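Local atomic coordinates of Hen1 (Anabaena variabilis, PDB entry 3JWH), a protein that probably transfers a methyl group from S-adenosylmethionine to the 2'-oxygen of the 3'-terminal nucleotide of RNA. Residues 19-22 and 23-27; 76-79 and 80-84; 113-116 and 117-121. One frame throughout, in Å; residues are numbered along the deposited sequence.

Contact 1: 19-22 and 23-27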
# COMPACT_ATOMS: atom_id res chain seq x y z
N ASN A 19 1.75 -10.66 -3.93
CA ASN A 19 3.10 -11.16 -4.21
C ASN A 19 3.97 -10.01 -4.71
O ASN A 19 5.15 -9.90 -4.36
CB ASN A 19 3.06 -12.24 -5.30
CG ASN A 19 2.61 -13.59 -4.76
OD1 ASN A 19 3.32 -14.24 -3.99
ND2 ASN A 19 1.42 -14.02 -5.17
N GLY A 20 3.38 -9.16 -5.53
CA GLY A 20 4.11 -8.02 -6.06
C GLY A 20 4.53 -7.05 -4.97
O GLY A 20 5.62 -6.50 -5.03
N VAL A 21 3.66 -6.84 -3.98
CA VAL A 21 3.96 -5.92 -2.88
C VAL A 21 5.01 -6.53 -1.95
O VAL A 21 5.99 -5.88 -1.59
CB VAL A 21 2.69 -5.58 -2.07
CG1 VAL A 21 3.04 -4.70 -0.90
CG2 VAL A 21 1.68 -4.88 -2.95
N VAL A 22 4.81 -7.79 -1.57
CA VAL A 22 5.76 -8.45 -0.68
C VAL A 22 7.14 -8.48 -1.31
O VAL A 22 8.15 -8.27 -0.63
CB VAL A 22 5.33 -9.90 -0.38
CG1 VAL A 22 6.37 -10.59 0.46
CG2 VAL A 22 4.00 -9.89 0.34
N ALA A 23 7.17 -8.74 -2.62
CA ALA A 23 8.42 -8.79 -3.36
C ALA A 23 9.13 -7.43 -3.33
O ALA A 23 10.34 -7.35 -3.13
CB ALA A 23 8.15 -9.21 -4.81
N ALA A 24 8.38 -6.36 -3.52
CA ALA A 24 8.99 -5.04 -3.49
C ALA A 24 9.53 -4.70 -2.09
O ALA A 24 10.60 -4.13 -1.96
CB ALA A 24 7.99 -3.98 -3.95
N LEU A 25 8.77 -5.06 -1.05
CA LEU A 25 9.20 -4.80 0.32
C LEU A 25 10.52 -5.48 0.60
O LEU A 25 11.45 -4.87 1.15
CB LEU A 25 8.15 -5.31 1.31
CG LEU A 25 6.87 -4.48 1.39
CD1 LEU A 25 5.87 -5.16 2.27
CD2 LEU A 25 7.20 -3.08 1.93
N LYS A 26 10.61 -6.75 0.22
CA LYS A 26 11.81 -7.53 0.45
C LYS A 26 13.05 -7.00 -0.25
O LYS A 26 14.12 -6.95 0.35
CB LYS A 26 11.55 -9.00 0.08
CG LYS A 26 10.72 -9.74 1.14
CD LYS A 26 10.43 -11.19 0.79
CE LYS A 26 9.79 -11.90 1.97
NZ LYS A 26 9.43 -13.32 1.69
N GLN A 27 12.92 -6.57 -1.50
CA GLN A 27 14.06 -6.02 -2.24
C GLN A 27 14.61 -4.74 -1.60
O GLN A 27 15.80 -4.42 -1.75
CB GLN A 27 13.67 -5.74 -3.69
CG GLN A 27 13.08 -6.94 -4.39
CD GLN A 27 13.20 -6.84 -5.89
OE1 GLN A 27 12.76 -5.87 -6.50
NE2 GLN A 27 13.82 -7.85 -6.50
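Val22 and Lys26, one helical turn apart on helix 13-27, lie alongside each other and point the same way. The touch is made by one methyl of the valine and the far methylenes of the lysine: CG1 of Val22 sits 4.0 Å from CE of Lys26. In Val22 this methyl stands anti to the backbone N (chi1 176°), next to the carbonyl carbon, which aims it down the helix at the lysine chain. Lys26 runs fully extended beyond CG, so its methylenes pass the valine while NZ travels on to a salt bridge with Asp50. Val22 also leans on Ile46 of helix 42-49 and on Phe53, and Lys26 on Phe52.

The second pair, Val21 and Leu25, is looser: CG1 of Val21 and CD1 of Leu25 come no nearer than 4.3 Å. Both are buried, Val21 against Thr107 and Ile109 of strand 105-109 and Leu43, Leu25 against Leu47 and Ile137, so this flank of the helix is pressed on the central sheet.

Four successive i to i+4 bonds hold the turns together. Of these, Leu25 N to Val21 O, 2.9 Å, and Lys26 N to Val22 O, 3.0 Å, are both nearly straight.

The chemistry is thus divided by side: apolar branches seat the helix on the Rossmann-like sheet, while at the outer margin a lysine uses its methylenes for packing and its ammonium to tie helix 13-27 to the residues that follow helix 42-49.

Contact 2: 76-79 and 80-84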
# COMPACT_ATOMS: atom_id res chain seq x y z
N LEU A 76 -4.70 -17.62 12.26
CA LEU A 76 -3.31 -18.03 12.12
C LEU A 76 -2.78 -18.71 13.38
O LEU A 76 -3.24 -18.43 14.49
CB LEU A 76 -2.41 -16.83 11.81
CG LEU A 76 -2.70 -16.01 10.55
CD1 LEU A 76 -1.75 -14.83 10.51
CD2 LEU A 76 -2.54 -16.86 9.32
N ARG A 77 -1.81 -19.59 13.20
CA ARG A 77 -1.18 -20.28 14.30
C ARG A 77 0.25 -19.80 14.20
O ARG A 77 0.89 -19.96 13.16
CB ARG A 77 -1.28 -21.80 14.10
CG ARG A 77 -2.72 -22.29 14.05
CD ARG A 77 -3.39 -22.09 15.41
NE ARG A 77 -4.78 -21.64 15.29
CZ ARG A 77 -5.78 -22.38 14.79
NH1 ARG A 77 -5.55 -23.61 14.36
NH2 ARG A 77 -7.00 -21.86 14.73
N LEU A 78 0.74 -19.18 15.26
CA LEU A 78 2.09 -18.64 15.23
C LEU A 78 2.81 -18.71 16.55
O LEU A 78 2.20 -18.88 17.60
CB LEU A 78 2.02 -17.17 14.81
CG LEU A 78 1.40 -16.73 13.49
CD1 LEU A 78 0.97 -15.27 13.61
CD2 LEU A 78 2.41 -16.90 12.36
N PRO A 79 4.14 -18.59 16.52
CA PRO A 79 4.91 -18.63 17.77
C PRO A 79 4.51 -17.38 18.56
O PRO A 79 4.09 -16.38 17.97
CB PRO A 79 6.35 -18.54 17.30
CG PRO A 79 6.30 -18.99 15.84
CD PRO A 79 5.01 -18.43 15.35
N ARG A 80 4.66 -17.43 19.88
CA ARG A 80 4.31 -16.28 20.74
C ARG A 80 4.96 -14.96 20.32
O ARG A 80 4.26 -13.97 20.07
CB ARG A 80 4.66 -16.59 22.20
CG ARG A 80 4.16 -15.54 23.18
CD ARG A 80 4.38 -15.97 24.63
NE ARG A 80 3.58 -15.19 25.58
CZ ARG A 80 3.52 -15.43 26.88
NH1 ARG A 80 4.20 -16.43 27.42
NH2 ARG A 80 2.75 -14.68 27.66
N ASN A 81 6.28 -14.93 20.25
CA ASN A 81 6.98 -13.71 19.87
C ASN A 81 6.48 -13.12 18.55
O ASN A 81 6.60 -11.92 18.32
CB ASN A 81 8.50 -13.95 19.79
CG ASN A 81 8.89 -14.96 18.71
OD1 ASN A 81 8.09 -15.80 18.31
ND2 ASN A 81 10.13 -14.88 18.25
N GLN A 82 5.91 -13.97 17.70
CA GLN A 82 5.42 -13.54 16.40
C GLN A 82 4.16 -12.69 16.43
O GLN A 82 3.94 -11.84 15.56
CB GLN A 82 5.20 -14.75 15.50
CG GLN A 82 5.74 -14.56 14.10
CD GLN A 82 7.23 -14.31 14.10
OE1 GLN A 82 7.80 -13.87 13.10
NE2 GLN A 82 7.88 -14.60 15.23
N TRP A 83 3.33 -12.90 17.44
CA TRP A 83 2.10 -12.13 17.54
C TRP A 83 2.35 -10.68 17.96
O TRP A 83 1.61 -9.78 17.55
CB TRP A 83 1.12 -12.81 18.50
CG TRP A 83 0.51 -14.10 17.99
CD1 TRP A 83 0.85 -15.37 18.38
CD2 TRP A 83 -0.56 -14.25 17.05
NE1 TRP A 83 0.05 -16.30 17.74
CE2 TRP A 83 -0.83 -15.63 16.93
CE3 TRP A 83 -1.33 -13.34 16.31
CZ2 TRP A 83 -1.83 -16.13 16.09
CZ3 TRP A 83 -2.33 -13.84 15.48
CH2 TRP A 83 -2.57 -15.22 15.37
N GLU A 84 3.39 -10.44 18.76
CA GLU A 84 3.72 -9.09 19.23
C GLU A 84 4.15 -8.12 18.12
O GLU A 84 4.33 -6.93 18.37
CB GLU A 84 4.82 -9.15 20.28
CG GLU A 84 4.37 -9.64 21.65
CD GLU A 84 3.25 -8.79 22.25
OE1 GLU A 84 3.42 -7.55 22.36
OE2 GLU A 84 2.21 -9.37 22.62
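The indole of Trp83 has Leu78 over one face and a backbone carbonyl at its edge. Leu78 CD1 stands 3.7 Å from the centroid of the six-membered ring and only 6° off its normal, a CH-pi contact, while CB lies over the same face nearer the pyrrole, 3.6 Å from NE1. At the rim, in the ring plane, Leu76 O meets CZ2 of Trp83 at 3.1 Å; Leu76 CB touches CH2 of that ring at 3.9 Å. NE1 of Trp83 gives a weak bond to Leu78 O, 3.4 Å long and bent to 128°.

Beside this, Pro79 and Gln82 lie side by side, Pro79 CD against Gln82 CB at 3.7 Å, and Gln82 N makes a weak bond to Pro79 O, 3.0 Å, at the entrance to a short, weakly bonded helical turn. Leu48 of helix 42-49 packs on both Leu78 and Trp83, joining this surface turn to the body of the domain. With an alanine here instead of Trp83, Leu78 CD1 would probably lose the ring it rests on and Leu78 O its indole donor. This contact therefore seems to rely chiefly on apolar packing against an aromatic face, the two hydrogen bonds across it being weak.

Contact 3: 113-116 and 117-121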
# COMPACT_ATOMS: atom_id res chain seq x y z
N GLU A 113 -7.74 5.42 -5.26
CA GLU A 113 -8.94 5.58 -6.07
C GLU A 113 -10.17 6.00 -5.25
O GLU A 113 -11.06 6.67 -5.77
CB GLU A 113 -9.23 4.28 -6.83
CG GLU A 113 -9.32 3.06 -5.92
CD GLU A 113 -8.04 2.24 -5.90
OE1 GLU A 113 -6.92 2.82 -5.80
OE2 GLU A 113 -8.15 0.99 -5.96
N HIS A 114 -10.22 5.61 -3.98
CA HIS A 114 -11.36 5.94 -3.14
C HIS A 114 -11.18 7.24 -2.34
O HIS A 114 -11.84 7.45 -1.33
CB HIS A 114 -11.66 4.81 -2.15
CG HIS A 114 -11.60 3.44 -2.75
ND1 HIS A 114 -12.34 3.06 -3.85
CD2 HIS A 114 -10.88 2.34 -2.40
CE1 HIS A 114 -12.08 1.80 -4.15
NE2 HIS A 114 -11.20 1.34 -3.28
N LEU A 115 -10.28 8.11 -2.78
CA LEU A 115 -10.06 9.37 -2.09
C LEU A 115 -10.45 10.52 -3.01
O LEU A 115 -10.09 10.51 -4.19
CB LEU A 115 -8.60 9.54 -1.68
CG LEU A 115 -8.03 8.64 -0.59
CD1 LEU A 115 -6.55 8.95 -0.40
CD2 LEU A 115 -8.79 8.86 0.71
N ASP A 116 -11.18 11.49 -2.49
CA ASP A 116 -11.56 12.63 -3.32
C ASP A 116 -10.48 13.70 -3.19
O ASP A 116 -9.51 13.53 -2.45
CB ASP A 116 -12.93 13.19 -2.89
CG ASP A 116 -12.98 13.55 -1.43
OD1 ASP A 116 -12.13 14.34 -0.97
OD2 ASP A 116 -13.89 13.05 -0.72
N LEU A 117 -10.65 14.81 -3.91
CA LEU A 117 -9.66 15.88 -3.86
C LEU A 117 -9.39 16.44 -2.47
O LEU A 117 -8.24 16.64 -2.11
CB LEU A 117 -10.07 17.01 -4.81
CG LEU A 117 -11.56 17.23 -5.11
CD1 LEU A 117 -12.32 17.52 -3.82
CD2 LEU A 117 -11.71 18.38 -6.11
N SER A 118 -10.44 16.67 -1.69
CA SER A 118 -10.30 17.21 -0.33
C SER A 118 -9.71 16.23 0.68
O SER A 118 -9.75 16.49 1.89
CB SER A 118 -11.65 17.71 0.19
OG SER A 118 -12.42 16.65 0.71
N ARG A 119 -9.19 15.10 0.20
CA ARG A 119 -8.58 14.07 1.06
C ARG A 119 -7.28 13.53 0.48
O ARG A 119 -6.40 13.10 1.23
CB ARG A 119 -9.54 12.91 1.27
CG ARG A 119 -10.63 13.14 2.29
CD ARG A 119 -11.40 11.87 2.59
NE ARG A 119 -12.49 12.12 3.53
CZ ARG A 119 -13.43 11.24 3.85
NH1 ARG A 119 -13.44 10.03 3.32
NH2 ARG A 119 -14.39 11.59 4.70
N LEU A 120 -7.16 13.54 -0.84
CA LEU A 120 -5.96 13.03 -1.49
C LEU A 120 -4.75 13.91 -1.15
O LEU A 120 -3.71 13.42 -0.72
CB LEU A 120 -6.17 12.96 -3.01
CG LEU A 120 -5.05 12.39 -3.88
CD1 LEU A 120 -4.71 10.96 -3.43
CD2 LEU A 120 -5.48 12.40 -5.34
N GLY A 121 -4.90 15.21 -1.36
CA GLY A 121 -3.83 16.14 -1.06
C GLY A 121 -3.35 16.04 0.38
O GLY A 121 -2.14 16.05 0.64
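Asp116 stands at the N-cap position, right before helix 117-131, and its backbone oxygen takes two N-H groups of the first turn. Leu120 N reaches Asp116 O at 2.8 Å almost in line with the carbonyl bond (C=O...N 171°), an i to i+4 bond of regular helical kind. Arg119 N approaches the same oxygen from well above the carbonyl plane at 3.1 Å, an i to i+3 bond, so one acceptor grips two successive residues.

The carboxylate adds a side-chain bond. Ser118 OG donates to Asp116 OD1 at 2.9 Å on the syn side of the oxygen, 33° out of the carboxylate plane. With CG of Asp116 lodged between its own backbone N and carbonyl carbon (chi1 55°), the carboxylate turns back over the opening turn, where a negative charge would probably be favoured by the helix dipole. Arg119 adds only a distant opposite charge: its NE is 4.6 Å from Asp116 OD2, which lies well out of the guanidinium plane, and no N-H points at it.

The packing beneath is carried by Leu115, whose side chain crosses those of Arg119 and Leu120 at about a right angle. Leu120 in turn rests on Trp166, and Arg119 on Thr94. The segment leading in, which follows strand 105-109 of the Rossmann-like sheet, includes His114, which touches the bound S-adenosyl-L-homocysteine, and Glu113, hydrogen-bonded through OE1 to Thr140; the helix begins three residues after His114 of the ligand pocket. The two methyl groups of Leu115 part company: CD2 lies 4.2 Å from Arg119 CB, and CD1 lies 4.1 Å from Leu120 CD1.

Overall arrangement
The three contacts come in series along one methyltransferase domain, each local to its own turn. Contact 1 lies on helix 13-27, just before the first strand, 32-36; contact 2 precedes edge strand 86-90; contact 3 follows strand 105-109 and opens helix 117-131. The centres of contact 1 and contact 2 are about 22 Å apart, those of contact 1 and contact 3 about 26 Å, and those of contact 2 and contact 3 about 36 Å. Contacts 1 and 2 both pack on helix 42-49. Contacts 2 and 3 lie at the surface; contact 1 is partly buried. Contact 3 thus borders the cofactor pocket, contact 1 seats a helix on the sheet near it, and contact 2 lies farther out, beside the edge strand.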